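Long-range contact in surface-associated protein CshB (Streptococcus gordonii, PDB 6YZG), which probably mediates adhesion of the bacterium to host surfaces, with fibronectin a likely target, and is represented here by its non-repetitive domain 2: residues N70-S75 with P83-T88. Numbering follows the deposited sequence.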
ATOM      1  N   ASN A  70      20.301  10.698  14.072  1.00 11.47           N
ATOM      2  CA  ASN A  70      19.384   9.611  13.679  1.00 10.03           C
ATOM      3  C   ASN A  70      18.663   9.092  14.914  1.00 10.45           C
ATOM      4  O   ASN A  70      19.314   8.890  15.961  1.00 12.18           O
ATOM      5  CB  ASN A  70      20.092   8.495  12.947  1.00 10.00           C
ATOM      6  CG  ASN A  70      20.518   8.922  11.555  1.00  9.76           C
ATOM      7  OD1 ASN A  70      20.067   9.941  11.014  1.00  9.50           O
ATOM      8  ND2 ASN A  70      21.335   8.053  10.962  1.00 10.76           N
ATOM      9  N   GLY A  71      17.387   8.838  14.815  1.00  9.85           N
ATOM     10  CA  GLY A  71      16.718   8.186  15.943  1.00  9.94           C
ATOM     11  C   GLY A  71      15.230   8.104  15.694  1.00  9.98           C
ATOM     12  O   GLY A  71      14.757   8.142  14.554  1.00 10.33           O
ATOM     13  N   PHE A  72      14.472   7.846  16.763  1.00 10.31           N
ATOM     14  CA  PHE A  72      13.016   7.706  16.666  1.00 10.75           C
ATOM     15  C   PHE A  72      12.301   9.048  16.470  1.00  9.78           C
ATOM     16  O   PHE A  72      12.806  10.084  16.957  1.00 11.02           O
ATOM     17  CB  PHE A  72      12.504   7.047  17.951  1.00 11.63           C
ATOM     18  CG  PHE A  72      13.070   5.657  18.153  1.00 10.93           C
ATOM     19  CD1 PHE A  72      12.636   4.654  17.329  1.00 12.46           C
ATOM     20  CD2 PHE A  72      13.949   5.367  19.183  1.00 13.38           C
ATOM     21  CE1 PHE A  72      13.103   3.359  17.472  1.00 12.95           C
ATOM     22  CE2 PHE A  72      14.410   4.057  19.335  1.00 14.29           C
ATOM     23  CZ  PHE A  72      14.021   3.085  18.457  1.00 13.76           C
ATOM     24  N   LEU A  73      11.134   8.976  15.853  1.00 10.23           N
ATOM     25  CA  LEU A  73      10.189  10.109  15.930  1.00 11.17           C
ATOM     26  C   LEU A  73       9.959  10.454  17.411  1.00 11.20           C
ATOM     27  O   LEU A  73       9.788   9.532  18.205  1.00 11.89           O
ATOM     28  CB  LEU A  73       8.919   9.761  15.228  1.00 10.67           C
ATOM     29  CG  LEU A  73       9.025   9.482  13.737  1.00 10.61           C
ATOM     30  CD1 LEU A  73       7.729   8.866  13.180  1.00 11.08           C
ATOM     31  CD2 LEU A  73       9.386  10.743  12.992  1.00 11.43           C
ATOM     32  N   THR A  74       9.930  11.750  17.740  1.00 11.57           N
ATOM     33  CA  THR A  74       9.808  12.147  19.144  1.00 12.21           C
ATOM     34  C   THR A  74       8.404  11.839  19.635  1.00 14.02           C
ATOM     35  O   THR A  74       8.236  11.863  20.883  1.00 15.25           O
ATOM     36  CB  THR A  74      10.191  13.615  19.389  1.00 13.37           C
ATOM     37  OG1 THR A  74       9.127  14.472  18.920  1.00 13.65           O
ATOM     38  CG2 THR A  74      11.490  14.010  18.740  1.00 13.81           C
ATOM     39  N   SER A  75       7.436  11.605  18.784  1.00 11.61           N
ATOM     40  CA  SER A  75       6.075  11.166  19.140  1.00 12.79           C
ATOM     41  C   SER A  75       6.000   9.670  19.417  1.00 15.00           C
ATOM     42  O   SER A  75       4.949   9.204  19.884  1.00 15.77           O
ATOM     43  CB  SER A  75       5.132  11.571  18.077  1.00 13.85           C
ATOM     44  OG  SER A  75       5.604  11.067  16.801  1.00 12.48           O
ATOM     45  N   PRO A  83      17.471   2.479  22.975  1.00 20.69           N
ATOM     46  CA  PRO A  83      18.450   3.075  22.084  1.00 19.10           C
ATOM     47  C   PRO A  83      17.974   2.876  20.663  1.00 16.50           C
ATOM     48  O   PRO A  83      17.397   1.867  20.317  1.00 18.41           O
ATOM     49  CB  PRO A  83      19.722   2.273  22.322  1.00 22.19           C
ATOM     50  CG  PRO A  83      19.491   1.635  23.675  1.00 23.38           C
ATOM     51  CD  PRO A  83      18.016   1.333  23.723  1.00 22.82           C
ATOM     52  N   PRO A  84      18.184   3.859  19.790  1.00 17.80           N
ATOM     53  CA  PRO A  84      17.812   3.631  18.415  1.00 17.48           C
ATOM     54  C   PRO A  84      18.799   2.670  17.782  1.00 15.93           C
ATOM     55  O   PRO A  84      19.909   2.457  18.298  1.00 17.92           O
ATOM     56  CB  PRO A  84      17.951   4.981  17.742  1.00 18.65           C
ATOM     57  CG  PRO A  84      18.995   5.644  18.551  1.00 19.76           C
ATOM     58  CD  PRO A  84      18.820   5.149  20.008  1.00 18.46           C
ATOM     59  N   PRO A  85      18.362   2.086  16.664  1.00 15.79           N
ATOM     60  CA  PRO A  85      19.155   1.090  15.937  1.00 16.23           C
ATOM     61  C   PRO A  85      20.286   1.792  15.179  1.00 14.35           C
ATOM     62  O   PRO A  85      20.499   2.964  15.292  1.00 16.06           O
ATOM     63  CB  PRO A  85      18.142   0.445  15.043  1.00 17.56           C
ATOM     64  CG  PRO A  85      17.243   1.612  14.671  1.00 16.88           C
ATOM     65  CD  PRO A  85      17.103   2.391  15.956  1.00 16.48           C
ATOM     66  N   SER A  86      21.098   0.976  14.519  1.00 16.84           N
ATOM     67  CA  SER A  86      22.121   1.441  13.570  1.00 15.00           C
ATOM     68  C   SER A  86      21.615   1.119  12.172  1.00 12.70           C
ATOM     69  O   SER A  86      20.853   0.177  11.947  1.00 14.54           O
ATOM     70  CB  SER A  86      23.488   0.850  13.810  1.00 18.05           C
ATOM     71  OG  SER A  86      23.995   1.228  15.101  1.00 21.44           O
ATOM     72  N   VAL A  87      22.058   1.919  11.235  1.00 12.03           N
ATOM     73  CA  VAL A  87      21.857   1.618   9.813  1.00 12.02           C
ATOM     74  C   VAL A  87      22.630   0.348   9.497  1.00 12.21           C
ATOM     75  O   VAL A  87      23.801   0.234   9.969  1.00 13.18           O
ATOM     76  CB  VAL A  87      22.311   2.787   8.947  1.00 12.17           C
ATOM     77  CG1 VAL A  87      22.128   2.462   7.476  1.00 11.83           C
ATOM     78  CG2 VAL A  87      21.560   4.071   9.316  1.00 11.92           C
ATOM     79  N   THR A  88      22.044  -0.559   8.763  1.00 12.14           N
ATOM     80  CA  THR A  88      22.714  -1.869   8.531  1.00 13.63           C
ATOM     81  C   THR A  88      22.239  -2.513   7.245  1.00 14.93           C
ATOM     82  O   THR A  88      21.147  -2.256   6.801  1.00 13.61           O
ATOM     83  CB  THR A  88      22.481  -2.788   9.726  1.00 15.93           C
ATOM     84  OG1 THR A  88      23.304  -3.960   9.613  1.00 18.00           O
ATOM     85  CG2 THR A  88      21.036  -3.156   9.868  1.00 15.87           C
TER
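Phe72 reaches out of strand 71-72 and puts the CE2-CZ part of its ring against Pro84 and Pro85, while Pro83 offers its carbonyl. CE2 of Phe72 makes the closest approach, 3.5 Å to CA of Pro84, and CZ of Phe72 meets CD of Pro85 at 4.0 Å; both partner atoms lie oblique to the ring. The O of Pro83 sits at the ring edge, near its plane, 3.8 Å from CE2 of Phe72. Although CB of Phe72 does not head for the prolines, CG anti to the carbonyl carbon (chi1 -62°) brings the far end of the ring to them. Pro84 reaches back with its pyrrolidine, CB packing on CA of Gly71 at 3.9 Å. Farther along, ND2 of Asn70 loosely touches CG2 of Val87 at 4.3 Å; OD1 of Asn70 takes a hydrogen bond from Gly122 N, which helps fix the amide. Backbone hydrogen bonding of Gly71 with Asn120 pairs strand 71-72 antiparallel with the start of strand 119-131, and the prolines belong to the loop joining these strands, packed back on the strand it follows. The chemistry is mostly apolar packing, with probably a weak electrostatic gain where the Pro83 carbonyl faces the slightly positive C-H edge.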